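Local coordinates for protein exoenzyme S (Pseudomonas aeruginosa, PDB 6GN8) that probably serves as a secreted bifunctional virulence toxin, stimulating GTP hydrolysis by GTPases through one domain and transferring ADP-ribose through the domain present here, at residues R73-G78 with D130-T135; Q104-F109 with I173-E178; D116-V121 with R196-A201; Q147-T152 with G192-V197. The protein carries 2 engineered substitutions. All coordinates share one frame; numbering follows the deposited sequence. Where two conformers were deposited one is given.

Interaction 1. Residues R73-G78 with D130-T135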
loop_
_atom_site.group_PDB
_atom_site.type_symbol
_atom_site.label_atom_id
_atom_site.label_comp_id
_atom_site.label_asym_id
_atom_site.label_seq_id
_atom_site.Cartn_x
_atom_site.Cartn_y
_atom_site.Cartn_z
ATOM N N ARG C 73 42.493 6.545 -0.271
ATOM C CA ARG C 73 43.008 6.874 1.060
ATOM C C ARG C 73 43.068 8.397 1.201
ATOM O O ARG C 73 42.691 8.933 2.238
ATOM C CB ARG C 73 44.404 6.234 1.241
ATOM C CG ARG C 73 45.139 6.515 2.555
ATOM C CD ARG C 73 46.420 5.691 2.657
ATOM N NE ARG C 73 47.511 6.208 1.822
ATOM C CZ ARG C 73 48.161 5.507 0.888
ATOM N NH1 ARG C 73 49.150 6.063 0.203
ATOM N NH2 ARG C 73 47.829 4.244 0.641
ATOM N N ALA C 74 43.538 9.090 0.142
ATOM C CA ALA C 74 43.674 10.543 0.140
ATOM C C ALA C 74 42.294 11.246 0.124
ATOM O O ALA C 74 42.115 12.237 0.831
ATOM C CB ALA C 74 44.517 10.994 -1.036
ATOM N N LEU C 75 41.337 10.719 -0.664
ATOM C CA LEU C 75 39.974 11.238 -0.785
ATOM C C LEU C 75 39.223 11.065 0.525
ATOM O O LEU C 75 38.563 11.992 0.987
ATOM C CB LEU C 75 39.211 10.519 -1.926
ATOM C CG LEU C 75 39.635 10.812 -3.385
ATOM C CD1 LEU C 75 39.048 9.746 -4.353
ATOM C CD2 LEU C 75 39.185 12.195 -3.828
ATOM N N ARG C 76 39.345 9.870 1.123
ATOM C CA ARG C 76 38.686 9.472 2.368
ATOM C C ARG C 76 39.227 10.267 3.551
ATOM O O ARG C 76 38.440 10.676 4.399
ATOM C CB ARG C 76 38.820 7.946 2.606
ATOM C CG ARG C 76 37.829 7.145 1.780
ATOM C CD ARG C 76 38.140 5.656 1.742
ATOM N NE ARG C 76 37.251 4.977 0.796
ATOM C CZ ARG C 76 37.519 3.835 0.172
ATOM N NH1 ARG C 76 38.656 3.191 0.406
ATOM N NH2 ARG C 76 36.652 3.328 -0.695
ATOM N N GLN C 77 40.551 10.495 3.604
ATOM C CA GLN C 77 41.184 11.270 4.681
ATOM C C GLN C 77 41.071 12.808 4.472
ATOM O O GLN C 77 41.344 13.561 5.402
ATOM C CB GLN C 77 42.657 10.871 4.845
ATOM C CG GLN C 77 42.849 9.536 5.574
ATOM C CD GLN C 77 44.268 8.992 5.533
ATOM O OE1 GLN C 77 44.487 7.780 5.649
ATOM N NE2 GLN C 77 45.268 9.852 5.376
ATOM N N GLY C 78 40.685 13.255 3.279
ATOM C CA GLY C 78 40.543 14.676 2.974
ATOM C C GLY C 78 41.850 15.394 2.706
ATOM O O GLY C 78 41.918 16.620 2.812
ATOM N N ASP C 130 33.659 8.709 0.380
ATOM C CA ASP C 130 34.367 9.847 -0.218
ATOM C C ASP C 130 35.280 9.390 -1.356
ATOM O O ASP C 130 35.538 10.160 -2.291
ATOM C CB ASP C 130 35.152 10.642 0.830
ATOM C CG ASP C 130 34.312 11.596 1.659
ATOM O OD1 ASP C 130 33.095 11.754 1.353
ATOM O OD2 ASP C 130 34.866 12.198 2.605
ATOM N N GLY C 131 35.751 8.147 -1.272
ATOM C CA GLY C 131 36.556 7.546 -2.324
ATOM C C GLY C 131 35.675 6.925 -3.387
ATOM O O GLY C 131 34.449 6.894 -3.244
ATOM N N TYR C 132 36.283 6.427 -4.467
ATOM C CA TYR C 132 35.541 5.689 -5.498
ATOM C C TYR C 132 35.147 4.333 -4.897
ATOM O O TYR C 132 35.831 3.853 -3.980
ATOM C CB TYR C 132 36.387 5.526 -6.772
ATOM C CG TYR C 132 36.574 6.831 -7.510
ATOM C CD1 TYR C 132 37.637 7.681 -7.208
ATOM C CD2 TYR C 132 35.688 7.222 -8.511
ATOM C CE1 TYR C 132 37.775 8.917 -7.840
ATOM C CE2 TYR C 132 35.824 8.452 -9.158
ATOM C CZ TYR C 132 36.880 9.285 -8.829
ATOM O OH TYR C 132 37.040 10.469 -9.488
ATOM N N LEU C 133 34.025 3.753 -5.355
ATOM C CA LEU C 133 33.528 2.474 -4.840
ATOM C C LEU C 133 33.698 1.335 -5.872
ATOM O O LEU C 133 32.930 1.194 -6.839
ATOM C CB LEU C 133 32.059 2.583 -4.400
ATOM C CG LEU C 133 31.564 1.484 -3.452
ATOM C CD1 LEU C 133 31.966 1.783 -2.015
ATOM C CD2 LEU C 133 30.065 1.338 -3.519
ATOM N N SER C 134 34.721 0.528 -5.634
ATOM C CA SER C 134 35.043 -0.647 -6.422
ATOM C C SER C 134 34.170 -1.809 -5.950
ATOM O O SER C 134 34.056 -2.115 -4.749
ATOM C CB SER C 134 36.530 -0.990 -6.298
ATOM O OG SER C 134 37.344 0.151 -6.551
ATOM N N THR C 135 33.502 -2.411 -6.902
ATOM C CA THR C 135 32.682 -3.583 -6.662
ATOM C C THR C 135 33.103 -4.575 -7.745
ATOM O O THR C 135 33.795 -4.191 -8.699
ATOM C CB THR C 135 31.182 -3.236 -6.635
ATOM O OG1 THR C 135 30.758 -2.897 -7.937
ATOM C CG2 THR C 135 30.820 -2.106 -5.672
HETATM O O HOH W 1 37.290 13.828 3.595
HETATM O O HOH W 2 36.717 1.406 -3.195
HETATM O O HOH W 3 35.784 10.349 4.468
#
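Arg-76 and Tyr-132 meet through one water gripped by three groups: it donates to Tyr-132 O at 2.7 Å, accepts from Arg-76 NH2 at 3.2 Å and accepts from Ser-134 N at 3.3 Å. The direct approach of Arg-76 NH2 to Tyr-132 O is too bent to be a hydrogen bond, which leaves the bridging to the water. An extended chain from CG to NE (chi3 -173°) carries the Arg-76 guanidinium along the 131-132 backbone, with CG 3.8 Å from Gly-131 N, while NE forms a salt bridge with Asp-129. Helix 54-77 finishes here in a Schellman motif, with Gly-78 at positive phi as its C-prime residue. The segment 130-132 passes this last turn and leads into strand 133-136, where Ser-134 and Thr-135 begin the Ser-Thr-Ser sequence known from ADP-ribosylating toxins. A second water donates both to Arg-76 O at 2.7 Å and to Asp-130 OD2 at 2.8 Å. Beside these polar links, Leu-75 CD1 reaches Tyr-132 CD1 at 3.8 Å, coming obliquely to the ring, whose OH is hydrogen-bonded to Asp-89 and Lys-177.

Interaction 2. Residues Q104-F109 with I173-E178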
loop_
_atom_site.group_PDB
_atom_site.type_symbol
_atom_site.label_atom_id
_atom_site.label_comp_id
_atom_site.label_asym_id
_atom_site.label_seq_id
_atom_site.Cartn_x
_atom_site.Cartn_y
_atom_site.Cartn_z
ATOM N N GLN C 104 19.968 -1.582 -17.590
ATOM C CA GLN C 104 19.491 -2.501 -16.552
ATOM C C GLN C 104 20.290 -2.317 -15.253
ATOM O O GLN C 104 21.403 -1.790 -15.267
ATOM C CB GLN C 104 19.559 -3.975 -17.017
ATOM C CG GLN C 104 18.541 -4.366 -18.090
ATOM C CD GLN C 104 19.103 -5.279 -19.171
ATOM O OE1 GLN C 104 20.316 -5.512 -19.280
ATOM N NE2 GLN C 104 18.227 -5.806 -20.017
ATOM N N VAL C 105 19.678 -2.731 -14.135
ATOM C CA VAL C 105 20.238 -2.711 -12.789
ATOM C C VAL C 105 21.270 -3.833 -12.742
ATOM O O VAL C 105 21.028 -4.929 -13.286
ATOM C CB VAL C 105 19.111 -2.861 -11.717
ATOM C CG1 VAL C 105 19.664 -3.072 -10.320
ATOM C CG2 VAL C 105 18.197 -1.651 -11.732
ATOM N N VAL C 106 22.450 -3.540 -12.168
ATOM C CA VAL C 106 23.464 -4.558 -12.084
ATOM C C VAL C 106 23.748 -4.865 -10.582
ATOM O O VAL C 106 23.767 -3.967 -9.735
ATOM C CB VAL C 106 24.727 -4.234 -12.946
ATOM C CG1 VAL C 106 25.544 -3.087 -12.384
ATOM C CG2 VAL C 106 25.602 -5.469 -13.147
ATOM N N LYS C 107 23.902 -6.173 -10.275
ATOM C CA LYS C 107 24.230 -6.670 -8.958
ATOM C C LYS C 107 25.735 -6.930 -8.884
ATOM O O LYS C 107 26.271 -7.741 -9.664
ATOM C CB LYS C 107 23.427 -7.929 -8.640
ATOM C CG LYS C 107 23.789 -8.606 -7.298
ATOM C CD LYS C 107 22.916 -9.857 -7.031
ATOM C CE LYS C 107 23.094 -10.928 -8.081
ATOM N NZ LYS C 107 22.211 -12.100 -7.854
ATOM N N THR C 108 26.409 -6.265 -7.924
ATOM C CA THR C 108 27.859 -6.430 -7.719
ATOM C C THR C 108 28.146 -6.638 -6.242
ATOM O O THR C 108 27.274 -6.429 -5.398
ATOM C CB THR C 108 28.662 -5.261 -8.299
ATOM O OG1 THR C 108 28.275 -4.046 -7.654
ATOM C CG2 THR C 108 28.550 -5.144 -9.830
ATOM N N PHE C 109 29.357 -7.083 -5.936
ATOM C CA PHE C 109 29.742 -7.477 -4.587
ATOM C C PHE C 109 30.983 -6.772 -4.152
ATOM O O PHE C 109 31.801 -6.349 -4.979
ATOM C CB PHE C 109 29.926 -9.008 -4.530
ATOM C CG PHE C 109 28.836 -9.737 -5.303
ATOM C CD1 PHE C 109 27.556 -9.871 -4.773
ATOM C CD2 PHE C 109 29.055 -10.163 -6.616
ATOM C CE1 PHE C 109 26.539 -10.463 -5.515
ATOM C CE2 PHE C 109 28.032 -10.756 -7.351
ATOM C CZ PHE C 109 26.792 -10.921 -6.789
ATOM N N ILE C 173 33.207 -3.309 -11.397
ATOM C CA ILE C 173 32.271 -2.259 -11.738
ATOM C C ILE C 173 32.513 -1.170 -10.704
ATOM O O ILE C 173 32.424 -1.426 -9.503
ATOM C CB ILE C 173 30.799 -2.707 -11.883
ATOM C CG1 ILE C 173 30.670 -3.599 -13.150
ATOM C CG2 ILE C 173 29.865 -1.469 -11.979
ATOM C CD1 ILE C 173 29.313 -4.181 -13.464
ATOM N N LEU C 174 32.975 -0.002 -11.183
ATOM C CA LEU C 174 33.288 1.137 -10.326
ATOM C C LEU C 174 32.149 2.142 -10.248
ATOM O O LEU C 174 31.593 2.539 -11.269
ATOM C CB LEU C 174 34.561 1.861 -10.799
ATOM C CG LEU C 174 35.767 1.015 -11.166
ATOM C CD1 LEU C 174 36.901 1.903 -11.625
ATOM C CD2 LEU C 174 36.209 0.085 -10.013
ATOM N N TYR C 175 31.831 2.574 -9.028
ATOM C CA TYR C 175 30.854 3.648 -8.774
ATOM C C TYR C 175 31.661 4.896 -8.430
ATOM O O TYR C 175 32.746 4.790 -7.843
ATOM C CB TYR C 175 29.820 3.275 -7.679
ATOM C CG TYR C 175 28.802 2.284 -8.205
ATOM C CD1 TYR C 175 27.660 2.718 -8.875
ATOM C CD2 TYR C 175 29.021 0.907 -8.104
ATOM C CE1 TYR C 175 26.753 1.811 -9.425
ATOM C CE2 TYR C 175 28.112 -0.007 -8.636
ATOM C CZ TYR C 175 26.983 0.451 -9.300
ATOM O OH TYR C 175 26.117 -0.421 -9.893
ATOM N N ASN C 176 31.153 6.058 -8.859
ATOM C CA ASN C 176 31.746 7.384 -8.713
ATOM C C ASN C 176 32.027 7.744 -7.245
ATOM O O ASN C 176 31.335 7.267 -6.347
ATOM C CB ASN C 176 30.788 8.421 -9.335
ATOM C CG ASN C 176 31.432 9.634 -9.954
ATOM O OD1 ASN C 176 30.788 10.381 -10.673
ATOM N ND2 ASN C 176 32.702 9.853 -9.726
ATOM N N LYS C 177 33.041 8.580 -6.997
ATOM C CA LYS C 177 33.330 8.989 -5.626
ATOM C C LYS C 177 32.132 9.822 -5.131
ATOM O O LYS C 177 31.532 10.536 -5.932
ATOM C CB LYS C 177 34.675 9.746 -5.531
ATOM C CG LYS C 177 34.712 11.063 -6.260
ATOM C CD LYS C 177 35.947 11.873 -5.919
ATOM C CE LYS C 177 35.931 13.249 -6.568
ATOM N NZ LYS C 177 36.147 13.194 -8.044
ATOM N N GLU C 178 31.738 9.662 -3.857
ATOM C CA GLU C 178 30.605 10.368 -3.223
ATOM C C GLU C 178 29.233 9.937 -3.807
ATOM O O GLU C 178 28.264 10.708 -3.751
ATOM C CB GLU C 178 30.778 11.903 -3.281
ATOM C CG GLU C 178 31.952 12.402 -2.450
ATOM C CD GLU C 178 32.222 13.890 -2.536
ATOM O OE1 GLU C 178 33.370 14.260 -2.871
ATOM O OE2 GLU C 178 31.292 14.688 -2.273
HETATM O O HOH W 4 26.137 -2.765 -8.675
#
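Strands 106-109 and 173-175 pass each other at 92°, their axes 8.9 Å apart at the closest, and no direct hydrogen bond joins them: this is a packing of side chains between two sheets. Val-106 and Thr-108, alternate residues of one strand, point toward Ile-173 and Tyr-175, alternate residues of the other. Val-106 and Ile-173 reach toward each other tip to tip, CG2 of the valine lying 3.9 Å from CD1 of the isoleucine. Thr-108 comes at about a right angle to Ile-173 and sets its CG2 3.8 Å from the same CD1. With chi1 at 61°, Thr-108 holds OG1 between its own backbone N and carbonyl carbon, where it faces the edge of the Tyr-175 ring and shares a water with it. That water donates to Val-106 O at 2.9 Å and is hydrogen-bonded to Thr-108 OG1 at 2.7 Å and to Tyr-175 OH at 2.6 Å, so three polar atoms in a largely buried interface have a common partner. Thr-108 OG1 is also bonded to Thr-135. Strand 106-112 pairs with 149-155 through Val-106 and Thr-108, whereas 172-175 pairs with 133-136 and presses Leu-174 on helix 54-77; the near-perpendicular crossing of these two strands, one from each sheet, is consistent with the two-sheet core of the ADP-ribosyltransferase fold.

Interaction 3. Residues D116-V121 with R196-A201; sequences DAFNAV and RVLEEA
A type I turn from Asp-116 to Asn-119, with an Asx turn built into it, brings the loop between strands 106-112 and 126-128 onto Arg-196 and Leu-198 of strand 194-200. The turn is tied by its own side chains: Phe-118 N donates to Asp-116 OD1 at 3.3 Å, and Asp-116 N donates to Asn-119 OD1 at 3.2 Å, approaching from above the amide carbonyl plane. Asp-116 OD1 then also faces Arg-196 NH1 at 2.9 Å in a salt bridge. Both hydrogen bonds from that nitrogen are weak, the second reaching Asp-116 OD2 at 3.3 Å, and the carboxylate and guanidinium planes stand 44° apart, so this is not a flat two-pronged pairing. A bend at chi3 (-103°) swings the arginine head against the turn, where Phe-118 CB lies over one face of the guanidinium, 3.7 Å from NH1. Beyond it, Leu-198 supplies a CH-pi contact, CD1 sitting 4.0 Å from the centroid of the Phe-118 ring and 19° off its normal. A buried arginine charge is thus probably balanced by Asp-116, whose OD2 has a further, weak bond to Thr-149. Val-197 and Glu-199 occupy the other face of the strand; the latter forms a salt bridge with a basic side chain of another protein chain. An Asx turn nested in a type I turn here closes a strand-connecting loop over one face of the mixed sheet in this ADP-ribosyltransferase domain.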
loop_
_atom_site.group_PDB
_atom_site.type_symbol
_atom_site.label_atom_id
_atom_site.label_comp_id
_atom_site.label_asym_id
_atom_site.label_seq_id
_atom_site.Cartn_x
_atom_site.Cartn_y
_atom_site.Cartn_z
ATOM N N ASP C 116 33.432 0.278 6.541
ATOM C CA ASP C 116 33.494 1.213 5.429
ATOM C C ASP C 116 32.703 2.466 5.797
ATOM O O ASP C 116 32.330 2.632 6.960
ATOM C CB ASP C 116 33.009 0.567 4.107
ATOM C CG ASP C 116 31.724 -0.238 4.154
ATOM O OD1 ASP C 116 30.840 0.089 4.980
ATOM O OD2 ASP C 116 31.596 -1.187 3.351
ATOM N N ALA C 117 32.455 3.344 4.820
ATOM C CA ALA C 117 31.722 4.587 5.006
ATOM C C ALA C 117 30.233 4.371 5.346
ATOM O O ALA C 117 29.586 5.306 5.811
ATOM C CB ALA C 117 31.841 5.428 3.753
ATOM N N PHE C 118 29.697 3.158 5.139
ATOM C CA PHE C 118 28.280 2.886 5.371
ATOM C C PHE C 118 28.011 2.349 6.762
ATOM O O PHE C 118 26.852 2.159 7.116
ATOM C CB PHE C 118 27.730 1.945 4.296
ATOM C CG PHE C 118 27.932 2.546 2.929
ATOM C CD1 PHE C 118 27.086 3.542 2.458
ATOM C CD2 PHE C 118 29.012 2.170 2.140
ATOM C CE1 PHE C 118 27.314 4.144 1.226
ATOM C CE2 PHE C 118 29.241 2.784 0.910
ATOM C CZ PHE C 118 28.384 3.758 0.460
ATOM N N ASN C 119 29.068 2.186 7.573
ATOM C CA ASN C 119 28.963 1.751 8.966
ATOM C C ASN C 119 28.108 2.723 9.768
ATOM O O ASN C 119 27.290 2.307 10.586
ATOM C CB ASN C 119 30.353 1.649 9.590
ATOM C CG ASN C 119 30.931 0.261 9.557
ATOM O OD1 ASN C 119 30.969 -0.413 8.523
ATOM N ND2 ASN C 119 31.408 -0.191 10.697
ATOM N N ALA C 120 28.283 4.021 9.493
ATOM C CA ALA C 120 27.583 5.114 10.160
ATOM C C ALA C 120 26.124 5.226 9.717
ATOM O O ALA C 120 25.272 5.558 10.549
ATOM C CB ALA C 120 28.308 6.420 9.883
ATOM N N VAL C 121 25.843 4.956 8.417
ATOM C CA VAL C 121 24.516 5.080 7.794
ATOM C C VAL C 121 23.537 4.055 8.378
ATOM O O VAL C 121 23.805 2.851 8.353
ATOM C CB VAL C 121 24.570 4.982 6.243
ATOM C CG1 VAL C 121 23.241 5.402 5.624
ATOM C CG2 VAL C 121 25.714 5.822 5.675
ATOM N N ARG C 196 25.565 -6.562 4.209
ATOM C CA ARG C 196 24.832 -5.376 3.800
ATOM C C ARG C 196 24.306 -5.442 2.389
ATOM O O ARG C 196 24.886 -6.088 1.523
ATOM C CB ARG C 196 25.742 -4.115 3.927
ATOM C CG ARG C 196 25.215 -3.144 4.957
ATOM C CD ARG C 196 25.830 -1.763 4.932
ATOM N NE ARG C 196 26.798 -1.583 6.015
ATOM C CZ ARG C 196 28.110 -1.546 5.822
ATOM N NH1 ARG C 196 28.616 -1.676 4.594
ATOM N NH2 ARG C 196 28.928 -1.371 6.847
ATOM N N VAL C 197 23.224 -4.705 2.152
ATOM C CA VAL C 197 22.637 -4.549 0.833
ATOM C C VAL C 197 22.555 -3.046 0.577
ATOM O O VAL C 197 21.954 -2.314 1.371
ATOM C CB VAL C 197 21.291 -5.296 0.637
ATOM C CG1 VAL C 197 20.732 -5.076 -0.769
ATOM C CG2 VAL C 197 21.455 -6.784 0.923
ATOM N N LEU C 198 23.251 -2.576 -0.470
ATOM C CA LEU C 198 23.254 -1.153 -0.813
ATOM C C LEU C 198 22.593 -0.941 -2.136
ATOM O O LEU C 198 22.715 -1.766 -3.047
ATOM C CB LEU C 198 24.676 -0.568 -0.883
ATOM C CG LEU C 198 25.581 -0.640 0.332
ATOM C CD1 LEU C 198 27.021 -0.280 -0.066
ATOM C CD2 LEU C 198 25.120 0.322 1.411
ATOM N N GLU C 199 21.957 0.199 -2.284
ATOM C CA GLU C 199 21.344 0.534 -3.550
ATOM C C GLU C 199 21.672 1.991 -3.902
ATOM O O GLU C 199 21.664 2.843 -3.017
ATOM C CB GLU C 199 19.831 0.280 -3.473
ATOM C CG GLU C 199 19.030 0.861 -4.613
ATOM C CD GLU C 199 17.546 0.946 -4.323
ATOM O OE1 GLU C 199 17.158 1.593 -3.325
ATOM O OE2 GLU C 199 16.768 0.361 -5.105
ATOM N N GLU C 200 21.984 2.268 -5.184
ATOM C CA GLU C 200 22.228 3.623 -5.678
ATOM C C GLU C 200 20.961 4.429 -5.423
ATOM O O GLU C 200 19.909 4.070 -5.958
ATOM C CB GLU C 200 22.573 3.573 -7.176
ATOM C CG GLU C 200 23.239 4.814 -7.718
ATOM C CD GLU C 200 23.357 4.807 -9.226
ATOM O OE1 GLU C 200 23.206 5.890 -9.836
ATOM O OE2 GLU C 200 23.572 3.717 -9.803
ATOM N N ALA C 201 21.035 5.458 -4.540
ATOM C CA ALA C 201 19.879 6.291 -4.155
ATOM C C ALA C 201 19.089 6.806 -5.379
ATOM O O ALA C 201 17.854 6.713 -5.402
ATOM C CB ALA C 201 20.329 7.455 -3.293
#

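Interaction 4. Residues Q147-T152 with G192-V197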
loop_
_atom_site.group_PDB
_atom_site.type_symbol
_atom_site.label_atom_id
_atom_site.label_comp_id
_atom_site.label_asym_id
_atom_site.label_seq_id
_atom_site.Cartn_x
_atom_site.Cartn_y
_atom_site.Cartn_z
ATOM N N GLN C 147 37.454 -11.247 5.540
ATOM C CA GLN C 147 36.590 -10.094 5.288
ATOM C C GLN C 147 35.613 -9.811 6.457
ATOM O O GLN C 147 35.019 -10.741 7.001
ATOM C CB GLN C 147 35.823 -10.335 3.983
ATOM C CG GLN C 147 36.122 -9.302 2.894
ATOM C CD GLN C 147 37.371 -9.501 2.060
ATOM O OE1 GLN C 147 38.267 -8.646 2.037
ATOM N NE2 GLN C 147 37.443 -10.596 1.308
ATOM N N GLY C 148 35.490 -8.531 6.822
ATOM C CA GLY C 148 34.651 -8.045 7.917
ATOM C C GLY C 148 33.302 -7.472 7.524
ATOM O O GLY C 148 32.338 -7.576 8.289
ATOM N N THR C 149 33.228 -6.783 6.373
ATOM C CA THR C 149 31.956 -6.261 5.878
ATOM C C THR C 149 31.798 -6.719 4.415
ATOM O O THR C 149 32.661 -6.425 3.578
ATOM C CB THR C 149 31.745 -4.734 6.072
ATOM O OG1 THR C 149 32.440 -4.006 5.083
ATOM C CG2 THR C 149 32.081 -4.224 7.463
ATOM N N ILE C 150 30.734 -7.509 4.147
ATOM C CA ILE C 150 30.368 -8.048 2.822
ATOM C C ILE C 150 29.097 -7.312 2.343
ATOM O O ILE C 150 28.106 -7.313 3.077
ATOM C CB ILE C 150 30.159 -9.596 2.830
ATOM C CG1 ILE C 150 31.371 -10.380 3.370
ATOM C CG2 ILE C 150 29.763 -10.115 1.438
ATOM C CD1 ILE C 150 32.660 -10.166 2.572
ATOM N N SER C 151 29.137 -6.676 1.132
ATOM C CA SER C 151 28.029 -5.902 0.556
ATOM C C SER C 151 27.564 -6.437 -0.790
ATOM O O SER C 151 28.363 -6.903 -1.594
ATOM C CB SER C 151 28.420 -4.439 0.376
ATOM O OG SER C 151 28.932 -3.846 1.556
ATOM N N THR C 152 26.262 -6.329 -1.036
ATOM C CA THR C 152 25.621 -6.626 -2.309
ATOM C C THR C 152 25.084 -5.268 -2.741
ATOM O O THR C 152 24.362 -4.606 -1.982
ATOM C CB THR C 152 24.594 -7.764 -2.191
ATOM O OG1 THR C 152 25.235 -8.900 -1.635
ATOM C CG2 THR C 152 23.974 -8.135 -3.509
ATOM N N GLY C 192 30.048 -12.891 13.113
ATOM C CA GLY C 192 30.373 -11.483 13.351
ATOM C C GLY C 192 30.590 -10.654 12.100
ATOM O O GLY C 192 31.024 -9.511 12.198
ATOM N N VAL C 193 30.284 -11.221 10.916
ATOM C CA VAL C 193 30.454 -10.568 9.628
ATOM C C VAL C 193 29.229 -9.703 9.343
ATOM O O VAL C 193 28.096 -10.190 9.405
ATOM C CB VAL C 193 30.747 -11.563 8.453
ATOM C CG1 VAL C 193 30.989 -10.823 7.111
ATOM C CG2 VAL C 193 31.910 -12.499 8.788
ATOM N N THR C 194 29.477 -8.414 9.022
ATOM C CA THR C 194 28.445 -7.456 8.638
ATOM C C THR C 194 28.079 -7.762 7.171
ATOM O O THR C 194 28.957 -7.820 6.310
ATOM C CB THR C 194 28.910 -5.997 8.879
ATOM O OG1 THR C 194 29.108 -5.831 10.284
ATOM C CG2 THR C 194 27.873 -4.964 8.400
ATOM N N ARG C 195 26.806 -8.019 6.937
ATOM C CA ARG C 195 26.222 -8.387 5.656
ATOM C C ARG C 195 25.238 -7.311 5.287
ATOM O O ARG C 195 24.237 -7.116 5.988
ATOM C CB ARG C 195 25.564 -9.770 5.755
ATOM C CG ARG C 195 26.507 -10.830 6.326
ATOM C CD ARG C 195 26.969 -11.713 5.226
ATOM N NE ARG C 195 28.002 -12.654 5.627
ATOM C CZ ARG C 195 28.663 -13.395 4.751
ATOM N NH1 ARG C 195 29.608 -14.229 5.158
ATOM N NH2 ARG C 195 28.392 -13.305 3.459
ATOM N N ARG C 196 25.565 -6.562 4.209
ATOM C CA ARG C 196 24.832 -5.376 3.800
ATOM C C ARG C 196 24.306 -5.442 2.389
ATOM O O ARG C 196 24.886 -6.088 1.523
ATOM C CB ARG C 196 25.742 -4.115 3.927
ATOM C CG ARG C 196 25.215 -3.144 4.957
ATOM C CD ARG C 196 25.830 -1.763 4.932
ATOM N NE ARG C 196 26.798 -1.583 6.015
ATOM C CZ ARG C 196 28.110 -1.546 5.822
ATOM N NH1 ARG C 196 28.616 -1.676 4.594
ATOM N NH2 ARG C 196 28.928 -1.371 6.847
ATOM N N VAL C 197 23.224 -4.705 2.152
ATOM C CA VAL C 197 22.637 -4.549 0.833
ATOM C C VAL C 197 22.555 -3.046 0.577
ATOM O O VAL C 197 21.954 -2.314 1.371
ATOM C CB VAL C 197 21.291 -5.296 0.637
ATOM C CG1 VAL C 197 20.732 -5.076 -0.769
ATOM C CG2 VAL C 197 21.455 -6.784 0.923
#
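Ile-150 and its partners make the tight part of this contact: its N donates to Thr-194 O at 2.8 Å, and its O accepts from Arg-196 N at 2.9 Å. Arg-196 O in turn takes Thr-152 N at 2.9 Å. This alternation, with strands running the same way at 19°, is a parallel ladder pairing Thr-149 with Thr-194 through to Thr-152 with Val-197. CA-H...O contacts fill in between, as from Ser-151 CA to Arg-196 O at 3.3 Å. The Arg-195 chain bends at chi2 (-105°) and lies beside Ile-150, whose side chain sits over one guanidinium face, while NE forms a salt bridge with Asp-189. On the opposite face of the sheet from Ile-150 and Arg-195, Thr-149 and Thr-194 stand side by side, CG2 to CB 3.9 Å. Thr-194 N to Gly-148 O, only slightly longer at 3.1 Å, is still a regular bond. The looser side lies at this end: Gly-148 and Thr-149 form a classic beta bulge opposite Thr-112, Gln-147 is poorly ordered and Gly-192 lies exposed, though Val-193 still touches Ile-150, CG1 to CG1 3.8 Å. Every direct hydrogen bond here is between main-chain atoms, so the pairing probably depends little on which side chains the strands carry; these instead set the faces apart, one carrying Thr-149, Ser-151, Thr-194 and Arg-196, the other placing Thr-152, Arg-195 and Val-197 against another protein chain.

Overall arrangement
Interactions 3 and 4 share Arg-196 and Val-197, their centres about 10 Å apart: the strand paired in interaction 4 is the one whose arginine meets the 116-119 turn. Interaction 2 joins that mixed sheet to the smaller antiparallel one, and Lys-107 and Phe-109 touch Thr-152 of interaction 4. Interaction 1 adds the end of helix 54-77; Thr-135 OG1 bridges it to interaction 2, 2.7 Å from Ile-173 O and 2.8 Å from Thr-108 OG1. Interactions 1 and 4 do not touch, their nearest atoms about 7 Å apart. As in related toxins, the NAD site probably lies between the two sheets near Arg-110 and the Ser-Thr-Ser strand, beside interactions 1 and 2.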